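Local coordinates for protein probable TonB-dependent siderophore receptor PiuA (Acinetobacter baumannii, PDB 5FP1) that probably serves as an outer-membrane receptor that binds iron-chelating siderophores, possibly ferric enterobactin, in the first step of iron uptake, at residues N321-D326 and T360-Y365; D263-E268 and S295-V300; E518-F523 and T545-T550. All blocks are in the same frame, centred on the assembly; numbering follows the deposited sequence.

Contact 1 of 3, residues N321-D326 and T360-Y365. With C8E ((hydroxyethyloxy)tri(ethyloxy)octane), chain D; C8E ((hydroxyethyloxy)tri(ethyloxy)octane), chain G.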
loop_
_atom_site.group_PDB
_atom_site.type_symbol
_atom_site.label_atom_id
_atom_site.label_comp_id
_atom_site.label_asym_id
_atom_site.label_seq_id
_atom_site.Cartn_x
_atom_site.Cartn_y
_atom_site.Cartn_z
ATOM N N ASN A 321 10.076 15.509 12.100
ATOM C CA ASN A 321 10.217 14.075 11.893
ATOM C C ASN A 321 11.166 13.890 10.719
ATOM O O ASN A 321 11.113 14.640 9.738
ATOM C CB ASN A 321 8.887 13.403 11.566
ATOM C CG ASN A 321 7.934 13.342 12.783
ATOM O OD1 ASN A 321 8.354 13.159 13.907
ATOM N ND2 ASN A 321 6.695 13.489 12.537
ATOM N N SER A 322 12.074 12.931 10.831
ATOM C CA SER A 322 13.060 12.714 9.798
ATOM C C SER A 322 13.527 11.272 9.776
ATOM O O SER A 322 13.373 10.527 10.761
ATOM C CB SER A 322 14.276 13.617 9.988
ATOM O OG SER A 322 15.109 13.139 11.028
ATOM N N ALA A 323 14.085 10.896 8.632
ATOM C CA ALA A 323 14.852 9.657 8.483
ATOM C C ALA A 323 15.705 9.729 7.221
ATOM O O ALA A 323 15.388 10.457 6.283
ATOM C CB ALA A 323 13.930 8.448 8.405
ATOM N N ILE A 324 16.769 8.938 7.204
ATOM C CA ILE A 324 17.602 8.753 6.035
ATOM C C ILE A 324 17.851 7.265 5.945
ATOM O O ILE A 324 18.468 6.683 6.846
ATOM C CB ILE A 324 18.980 9.439 6.178
ATOM C CG1 ILE A 324 18.851 10.898 6.635
ATOM C CG2 ILE A 324 19.753 9.332 4.855
ATOM C CD1 ILE A 324 20.163 11.488 7.159
ATOM N N THR A 325 17.322 6.624 4.914
ATOM C CA THR A 325 17.479 5.192 4.779
ATOM C C THR A 325 18.090 4.843 3.433
ATOM O O THR A 325 17.801 5.490 2.403
ATOM C CB THR A 325 16.161 4.407 4.957
ATOM O OG1 THR A 325 15.171 4.808 3.977
ATOM C CG2 THR A 325 15.616 4.613 6.373
ATOM N N ASP A 326 18.833 3.746 3.441
ATOM C CA ASP A 326 19.444 3.225 2.213
ATOM C C ASP A 326 19.415 1.718 2.301
ATOM O O ASP A 326 20.059 1.117 3.164
ATOM C CB ASP A 326 20.875 3.731 2.075
ATOM C CG ASP A 326 21.522 3.334 0.741
ATOM O OD1 ASP A 326 21.107 2.359 0.114
ATOM O OD2 ASP A 326 22.484 3.995 0.343
ATOM N N THR A 360 19.981 -2.676 5.267
ATOM C CA THR A 360 19.502 -1.275 5.372
ATOM C C THR A 360 20.366 -0.525 6.346
ATOM O O THR A 360 20.636 -1.029 7.444
ATOM C CB THR A 360 18.033 -1.218 5.891
ATOM O OG1 THR A 360 17.183 -1.885 4.958
ATOM C CG2 THR A 360 17.520 0.235 6.041
ATOM N N ASP A 361 20.810 0.668 5.936
ATOM C CA ASP A 361 21.385 1.658 6.833
ATOM C C ASP A 361 20.330 2.713 7.165
ATOM O O ASP A 361 19.611 3.177 6.279
ATOM C CB ASP A 361 22.576 2.361 6.162
ATOM C CG ASP A 361 23.814 1.459 6.048
ATOM O OD1 ASP A 361 23.950 0.529 6.847
ATOM O OD2 ASP A 361 24.671 1.719 5.184
ATOM N N LYS A 362 20.240 3.110 8.430
ATOM C CA LYS A 362 19.276 4.132 8.825
ATOM C C LYS A 362 19.902 5.194 9.696
ATOM O O LYS A 362 20.618 4.888 10.674
ATOM C CB LYS A 362 18.081 3.504 9.570
ATOM C CG LYS A 362 16.940 4.481 9.889
ATOM C CD LYS A 362 17.050 5.178 11.240
ATOM C CE LYS A 362 15.910 6.169 11.472
ATOM N NZ LYS A 362 15.990 6.938 12.743
ATOM N N GLY A 363 19.570 6.447 9.376
ATOM C CA GLY A 363 19.936 7.596 10.203
ATOM C C GLY A 363 18.778 8.582 10.243
ATOM O O GLY A 363 17.641 8.295 9.765
ATOM N N GLY A 364 19.070 9.766 10.748
ATOM C CA GLY A 364 18.089 10.841 10.785
ATOM C C GLY A 364 18.839 12.127 10.967
ATOM O O GLY A 364 20.091 12.146 10.890
ATOM N N TYR A 365 18.109 13.198 11.238
ATOM C CA TYR A 365 18.724 14.529 11.333
ATOM C C TYR A 365 18.721 15.053 12.742
ATOM O O TYR A 365 17.719 14.919 13.475
ATOM C CB TYR A 365 18.064 15.538 10.380
ATOM C CG TYR A 365 18.377 15.254 8.927
ATOM C CD1 TYR A 365 19.583 15.649 8.354
ATOM C CD2 TYR A 365 17.478 14.559 8.131
ATOM C CE1 TYR A 365 19.876 15.370 7.033
ATOM C CE2 TYR A 365 17.760 14.287 6.815
ATOM C CZ TYR A 365 18.965 14.678 6.270
ATOM O OH TYR A 365 19.219 14.353 4.957
HETATM C C1 C8E D . 21.855 5.977 4.714
HETATM C C2 C8E D . 21.730 6.264 6.196
HETATM C C3 C8E D . 22.920 7.111 6.629
HETATM C C4 C8E D . 22.486 8.296 7.467
HETATM C C5 C8E D . 23.587 8.768 8.403
HETATM C C6 C8E D . 24.870 9.137 7.680
HETATM C C7 C8E D . 25.883 9.635 8.696
HETATM C C8 C8E D . 26.626 10.870 8.214
HETATM O O9 C8E D . 27.537 11.263 9.244
HETATM C C1 C8E G . 23.938 3.816 9.709
HETATM C C2 C8E G . 24.939 2.689 9.947
HETATM C C3 C8E G . 25.022 2.335 11.423
HETATM C C4 C8E G . 26.052 1.259 11.738
HETATM C C5 C8E G . 25.575 0.317 12.842
HETATM C C6 C8E G . 26.751 -0.263 13.643
HETATM C C7 C8E G . 27.429 -1.456 12.976
HETATM C C8 C8E G . 28.436 -2.090 13.938
HETATM O O9 C8E G . 28.268 -3.507 13.988
HETATM O O HOH W 1 15.261 13.972 13.762
HETATM O O HOH W 2 14.709 9.342 12.715
#
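Ile324 reaches diagonally past two glycines to cover the ring of Tyr365, and the pair illustrates how one aliphatic branch can bridge antiparallel strands of a barrel wall. Its path can be followed atom by atom. Ile324 CB lies near the Gly363 carbonyl oxygen and beside a detergent chain. CG2, anti to the backbone N, turns to that same detergent and lies 3.9 Å from C4 of the C8E of chain D. CG1 takes the other course, anti to the carbonyl carbon (chi1 -50°), which carries it across to Tyr365 CE2 at 3.6 Å. CD1 ends the chain over one face of the ring, offset toward its rim and 3.5 Å from Tyr365 CZ, in a CH-pi contact.

Ser322 meets the same residue from another direction, its CB at the ring edge. Its OG accepts the Tyr365 N-H at 3.0 Å, nearly straight at 161°, and also donates to a water that in turn donates to Tyr365 O. In the backbone, Ile324 and Gly363 form a hydrogen-bonded pair. Since Gly363 has no side chain, detergent C4 of chain D comes to 3.8 Å from its CA. Asp326 and Asp361 repeat the reciprocal bonding farther along.

On the face bearing Thr325 and Lys362, Thr325 CG2 packs on Lys362 CG at 3.8 Å. A bend at chi2 (-91°) then leads the lysine chain to a salt bridge with Asp411 and to a water held by Ser322 O.

The hairpin of strands 315-341 and 346-368 is flanked by strand 284-304, whose Lys294 and Asp298 bind Asp326 and the Tyr365 hydroxyl, and by strand 405-428, against which Ile324, Asp361 and Tyr365 pack.

Contact 2 of 3, residues D263-E268 and S295-V300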
loop_
_atom_site.group_PDB
_atom_site.type_symbol
_atom_site.label_atom_id
_atom_site.label_comp_id
_atom_site.label_asym_id
_atom_site.label_seq_id
_atom_site.Cartn_x
_atom_site.Cartn_y
_atom_site.Cartn_z
ATOM N N ASP A 263 11.660 21.542 5.298
ATOM C CA ASP A 263 11.137 20.199 5.047
ATOM C C ASP A 263 11.452 19.779 3.610
ATOM O O ASP A 263 11.549 20.617 2.713
ATOM C CB ASP A 263 9.620 20.174 5.215
ATOM C CG ASP A 263 9.154 20.448 6.653
ATOM O OD1 ASP A 263 9.953 20.386 7.624
ATOM O OD2 ASP A 263 7.937 20.667 6.794
ATOM N N PHE A 264 11.592 18.484 3.389
ATOM C CA PHE A 264 11.859 17.964 2.044
ATOM C C PHE A 264 11.647 16.460 2.071
ATOM O O PHE A 264 11.638 15.841 3.133
ATOM C CB PHE A 264 13.299 18.277 1.578
ATOM C CG PHE A 264 14.360 17.671 2.473
ATOM C CD1 PHE A 264 14.844 16.386 2.239
ATOM C CD2 PHE A 264 14.842 18.368 3.557
ATOM C CE1 PHE A 264 15.774 15.811 3.099
ATOM C CE2 PHE A 264 15.797 17.815 4.388
ATOM C CZ PHE A 264 16.243 16.534 4.170
ATOM N N GLN A 265 11.510 15.869 0.898
ATOM C CA GLN A 265 11.575 14.423 0.802
ATOM C C GLN A 265 12.076 14.036 -0.553
ATOM O O GLN A 265 11.562 14.491 -1.574
ATOM C CB GLN A 265 10.204 13.780 1.062
ATOM C CG GLN A 265 10.185 12.249 0.960
ATOM C CD GLN A 265 9.092 11.624 1.828
ATOM O OE1 GLN A 265 8.021 12.214 2.014
ATOM N NE2 GLN A 265 9.377 10.434 2.399
ATOM N N LYS A 266 13.071 13.174 -0.545
ATOM C CA LYS A 266 13.659 12.655 -1.759
ATOM C C LYS A 266 13.722 11.133 -1.689
ATOM O O LYS A 266 14.330 10.551 -0.785
ATOM C CB LYS A 266 15.078 13.210 -1.911
ATOM C CG LYS A 266 15.121 14.721 -2.116
ATOM C CD LYS A 266 16.505 15.291 -1.809
ATOM C CE LYS A 266 16.546 16.779 -2.125
ATOM N NZ LYS A 266 17.918 17.339 -1.968
ATOM N N GLN A 267 13.030 10.489 -2.615
ATOM C CA GLN A 267 13.056 9.050 -2.711
ATOM C C GLN A 267 13.749 8.676 -4.003
ATOM O O GLN A 267 13.594 9.346 -5.035
ATOM C CB GLN A 267 11.624 8.499 -2.678
ATOM C CG GLN A 267 10.857 8.902 -1.423
ATOM C CD GLN A 267 9.553 8.162 -1.235
ATOM O OE1 GLN A 267 8.905 7.744 -2.191
ATOM N NE2 GLN A 267 9.158 7.996 0.009
ATOM N N GLU A 268 14.425 7.547 -3.970
ATOM C CA GLU A 268 15.066 7.019 -5.166
ATOM C C GLU A 268 15.029 5.507 -5.140
ATOM O O GLU A 268 15.503 4.888 -4.201
ATOM C CB GLU A 268 16.519 7.501 -5.255
ATOM C CG GLU A 268 17.200 7.054 -6.541
ATOM C CD GLU A 268 18.657 7.519 -6.640
ATOM O OE1 GLU A 268 19.062 8.467 -5.932
ATOM O OE2 GLU A 268 19.406 6.932 -7.435
ATOM N N SER A 295 16.759 1.071 -2.612
ATOM C CA SER A 295 15.708 1.996 -2.215
ATOM C C SER A 295 16.256 2.993 -1.200
ATOM O O SER A 295 16.767 2.594 -0.141
ATOM C CB SER A 295 14.524 1.220 -1.610
ATOM O OG SER A 295 13.432 2.094 -1.323
ATOM N N LYS A 296 16.156 4.278 -1.537
ATOM C CA LYS A 296 16.594 5.360 -0.662
ATOM C C LYS A 296 15.452 6.282 -0.303
ATOM O O LYS A 296 14.567 6.526 -1.108
ATOM C CB LYS A 296 17.710 6.170 -1.344
ATOM C CG LYS A 296 18.883 5.287 -1.735
ATOM C CD LYS A 296 20.003 6.036 -2.457
ATOM C CE LYS A 296 20.686 7.007 -1.522
ATOM N NZ LYS A 296 22.106 7.237 -1.920
ATOM N N ASN A 297 15.487 6.798 0.921
ATOM C CA ASN A 297 14.491 7.717 1.407
ATOM C C ASN A 297 15.205 8.708 2.304
ATOM O O ASN A 297 15.998 8.318 3.178
ATOM C CB ASN A 297 13.412 6.913 2.173
ATOM C CG ASN A 297 12.130 7.684 2.441
ATOM O OD1 ASN A 297 11.833 8.748 1.852
ATOM N ND2 ASN A 297 11.310 7.103 3.334
ATOM N N ASP A 298 14.936 9.984 2.098
ATOM C CA ASP A 298 15.629 11.049 2.814
ATOM C C ASP A 298 14.601 12.145 3.023
ATOM O O ASP A 298 14.116 12.721 2.052
ATOM C CB ASP A 298 16.811 11.546 1.963
ATOM C CG ASP A 298 17.680 12.562 2.671
ATOM O OD1 ASP A 298 17.496 12.833 3.866
ATOM O OD2 ASP A 298 18.583 13.105 2.016
ATOM N N TYR A 299 14.201 12.371 4.268
ATOM C CA TYR A 299 13.100 13.257 4.529
ATOM C C TYR A 299 13.138 13.992 5.860
ATOM O O TYR A 299 13.711 13.519 6.862
ATOM C CB TYR A 299 11.759 12.529 4.391
ATOM C CG TYR A 299 11.459 11.503 5.453
ATOM C CD1 TYR A 299 11.054 11.876 6.730
ATOM C CD2 TYR A 299 11.538 10.149 5.166
ATOM C CE1 TYR A 299 10.746 10.930 7.695
ATOM C CE2 TYR A 299 11.254 9.194 6.136
ATOM C CZ TYR A 299 10.858 9.586 7.398
ATOM O OH TYR A 299 10.606 8.613 8.352
ATOM N N VAL A 300 12.511 15.156 5.825
ATOM C CA VAL A 300 12.174 15.973 6.993
ATOM C C VAL A 300 10.767 16.507 6.772
ATOM O O VAL A 300 10.496 17.153 5.749
ATOM C CB VAL A 300 13.124 17.191 7.144
ATOM C CG1 VAL A 300 12.582 18.158 8.191
ATOM C CG2 VAL A 300 14.515 16.722 7.525
#
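Gln265 and Gln267 both direct their NE2 atoms at the side-chain oxygen of Asn297, so two amides of one strand grip a single acceptor on the next. The Gln265 bond is the stronger, 3.0 Å from NE2 to Asn297 OD1 and nearly straight at 169°. It falls on a lone pair, with the two amides almost coplanar. Gln267 NE2 approaches the same oxygen from an amide turned 79° to that of Asn297, and at 3.3 Å its bond is weak. The extended Gln265 chain also lies alongside Tyr299, CB against CB at 3.9 Å. Asn81 accepts from Gln265 NE2 as well, and the Asn108 N-H donates to Gln267 OE1.

The other face begins compactly. The Phe264 ring folds back over the Val300 backbone N because CG sits between its own N and carbonyl carbon (chi1 61°). CE2 touches Val300 CG2 at 3.6 Å, while Asp298 OD1, hydrogen-bonded to the Tyr365 hydroxyl, meets the ring edge 3.5 Å from CE1. Farther along, this face loosens: Lys266 leads outward, exposed, and Glu268 OE1 remains 5.2 Å from Lys296 NZ, its OE2 bonding to His270 instead.

Between the two faces, hydrogen-bonded and non-hydrogen-bonded pairs alternate. Here the amides meet plug residues, within the antiparallel barrel wall around an enclosed plug that defines TonB-dependent receptors.

Contact 3 of 3, residues E518-F523 and T545-T550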
loop_
_atom_site.group_PDB
_atom_site.type_symbol
_atom_site.label_atom_id
_atom_site.label_comp_id
_atom_site.label_asym_id
_atom_site.label_seq_id
_atom_site.Cartn_x
_atom_site.Cartn_y
_atom_site.Cartn_z
ATOM N N GLU A 518 3.841 -13.197 15.708
ATOM C CA GLU A 518 2.402 -13.028 15.832
ATOM C C GLU A 518 1.721 -14.032 14.936
ATOM O O GLU A 518 2.271 -14.439 13.926
ATOM C CB GLU A 518 1.994 -11.624 15.422
ATOM C CG GLU A 518 2.557 -10.534 16.332
ATOM C CD GLU A 518 1.974 -9.176 16.015
ATOM O OE1 GLU A 518 1.970 -8.782 14.818
ATOM O OE2 GLU A 518 1.524 -8.488 16.951
ATOM N N GLU A 519 0.514 -14.425 15.310
ATOM C CA GLU A 519 -0.221 -15.441 14.581
ATOM C C GLU A 519 -1.598 -14.914 14.262
ATOM O O GLU A 519 -2.269 -14.306 15.123
ATOM C CB GLU A 519 -0.343 -16.727 15.405
ATOM C CG GLU A 519 0.976 -17.407 15.688
ATOM C CD GLU A 519 0.792 -18.611 16.605
ATOM O OE1 GLU A 519 0.437 -19.679 16.114
ATOM O OE2 GLU A 519 0.940 -18.469 17.816
ATOM N N ALA A 520 -2.007 -15.110 13.018
ATOM C CA ALA A 520 -3.289 -14.615 12.546
ATOM C C ALA A 520 -3.937 -15.678 11.680
ATOM O O ALA A 520 -3.273 -16.620 11.203
ATOM C CB ALA A 520 -3.120 -13.317 11.755
ATOM N N GLN A 521 -5.217 -15.495 11.436
ATOM C CA GLN A 521 -5.955 -16.428 10.616
ATOM C C GLN A 521 -7.196 -15.789 10.020
ATOM O O GLN A 521 -7.737 -14.801 10.542
ATOM C CB GLN A 521 -6.303 -17.683 11.434
ATOM C CG GLN A 521 -7.251 -17.360 12.579
ATOM C CD GLN A 521 -7.476 -18.500 13.566
ATOM O OE1 GLN A 521 -6.903 -19.579 13.459
ATOM N NE2 GLN A 521 -8.322 -18.250 14.534
ATOM N N THR A 522 -7.646 -16.358 8.900
ATOM C CA THR A 522 -8.879 -15.960 8.262
ATOM C C THR A 522 -9.751 -17.181 7.983
ATOM O O THR A 522 -9.290 -18.165 7.392
ATOM C CB THR A 522 -8.598 -15.222 6.941
ATOM O OG1 THR A 522 -7.921 -13.987 7.219
ATOM C CG2 THR A 522 -9.896 -14.926 6.165
ATOM N N PHE A 523 -10.983 -17.116 8.469
ATOM C CA PHE A 523 -12.048 -18.063 8.080
ATOM C C PHE A 523 -13.036 -17.323 7.184
ATOM O O PHE A 523 -13.547 -16.260 7.544
ATOM C CB PHE A 523 -12.785 -18.627 9.307
ATOM C CG PHE A 523 -13.970 -19.516 8.908
ATOM C CD1 PHE A 523 -13.745 -20.809 8.441
ATOM C CD2 PHE A 523 -15.268 -19.024 8.892
ATOM C CE1 PHE A 523 -14.803 -21.624 8.048
ATOM C CE2 PHE A 523 -16.330 -19.824 8.483
ATOM C CZ PHE A 523 -16.093 -21.124 8.061
ATOM N N THR A 545 -11.294 -12.329 10.067
ATOM C CA THR A 545 -9.835 -12.149 9.879
ATOM C C THR A 545 -9.345 -11.569 11.185
ATOM O O THR A 545 -9.860 -10.535 11.651
ATOM C CB THR A 545 -9.545 -11.222 8.693
ATOM O OG1 THR A 545 -9.829 -11.915 7.459
ATOM C CG2 THR A 545 -8.055 -10.740 8.686
ATOM N N GLU A 546 -8.416 -12.263 11.830
ATOM C CA GLU A 546 -8.047 -11.940 13.177
ATOM C C GLU A 546 -6.608 -12.209 13.468
ATOM O O GLU A 546 -5.983 -13.082 12.857
ATOM C CB GLU A 546 -8.895 -12.733 14.189
ATOM C CG GLU A 546 -8.696 -14.223 14.119
ATOM C CD GLU A 546 -9.634 -14.993 15.050
ATOM O OE1 GLU A 546 -9.857 -14.542 16.196
ATOM O OE2 GLU A 546 -10.148 -16.042 14.612
ATOM N N LYS A 547 -6.103 -11.485 14.454
ATOM C CA LYS A 547 -4.763 -11.740 14.965
ATOM C C LYS A 547 -4.909 -12.207 16.408
ATOM O O LYS A 547 -4.940 -11.401 17.342
ATOM C CB LYS A 547 -3.877 -10.501 14.856
ATOM C CG LYS A 547 -2.431 -10.796 15.170
ATOM C CD LYS A 547 -1.590 -9.540 15.252
ATOM C CE LYS A 547 -1.320 -8.921 13.909
ATOM N NZ LYS A 547 -0.529 -7.649 14.092
ATOM N N GLN A 548 -5.035 -13.521 16.569
ATOM C CA GLN A 548 -5.384 -14.100 17.858
ATOM C C GLN A 548 -4.173 -14.160 18.778
ATOM O O GLN A 548 -4.308 -14.385 19.961
ATOM C CB GLN A 548 -6.021 -15.489 17.662
ATOM C CG GLN A 548 -5.072 -16.595 17.244
ATOM C CD GLN A 548 -4.773 -16.616 15.759
ATOM O OE1 GLN A 548 -5.233 -15.775 15.005
ATOM N NE2 GLN A 548 -3.988 -17.583 15.337
ATOM N N ASN A 549 -2.978 -13.950 18.238
ATOM C CA ASN A 549 -1.801 -13.767 19.064
ATOM C C ASN A 549 -1.072 -12.526 18.608
ATOM O O ASN A 549 -0.305 -12.558 17.621
ATOM C CB ASN A 549 -0.866 -14.980 18.972
ATOM C CG ASN A 549 -1.320 -16.110 19.843
ATOM O OD1 ASN A 549 -1.162 -16.068 21.065
ATOM N ND2 ASN A 549 -1.924 -17.108 19.237
ATOM N N THR A 550 -1.343 -11.433 19.312
ATOM C CA THR A 550 -0.776 -10.129 19.014
ATOM C C THR A 550 0.286 -9.812 20.034
ATOM O O THR A 550 0.106 -10.077 21.242
ATOM C CB THR A 550 -1.871 -9.052 19.104
ATOM O OG1 THR A 550 -2.899 -9.322 18.144
ATOM C CG2 THR A 550 -1.314 -7.651 18.864
HETATM O O HOH W 3 -2.500 -18.767 12.865
#
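A classic beta bulge interrupts this hairpin of the barrel: Gln548 and Asn549 both face Glu519, and the pairing shifts by one residue before Gln521 meets Glu546. Backbone bonds resume on either side of the extra residue, with Glu519 N reaching Asn549 O at 3.1 Å and Gln521 N reaching Glu546 O at 2.9 Å.

The bulged Gln548 bends at chi2 (-82°), laying its amide back across the opposite strand. There its plane stacks against the Gln521 amide, 28° apart, and Gln548 OE1 comes 3.5 Å from Gln521 CG. A water accepting from Gln548 NE2 donates to Ala520 O, closing a bridge between the strands. Gln521 runs alongside Glu546, and its NE2 donates to OE2 at 2.9 Å, meeting that oxygen from well above the carboxylate plane; Tyr488 binds the other end of the Gln521 amide.

Toward the barrel interior, Thr522 OG1 and Thr545 OG1 share a hydrogen bond of 2.8 Å. Ser123 and Arg88 of the plug bind these same two hydroxyls in turn.

Lys547, just before the bulge, reaches past it to Glu518 in a salt bridge, NZ to OE1 at 2.8 Å, while Glu518 OE2 accepts the Arg551 N-H. With a cation on one oxygen of the Glu518 carboxylate and a peptide donor on the other, the two partners probably restrict its rotation and would favour the anion.

Read from the N terminus, the plug comes first and the barrel strands follow. Contact 2 is the first of the three, closing the hairpin of strands 264-279 and 284-304; contact 1 then closes the next, strands 315-341 and 346-368; contact 3 closes a later one, strands 518-531 and 536-555. Each ends before the next begins, so none nests or crosses. Strand 284-304 lies beside strand 315-341, which makes contacts 1 and 2 neighbours, their centres about 9 Å apart, joined directly by the backbone bond from Thr325 N to Asn297 O. Contact 3 stands across the barrel from contact 2, about 34 Å between centres, and both reach the enclosed plug.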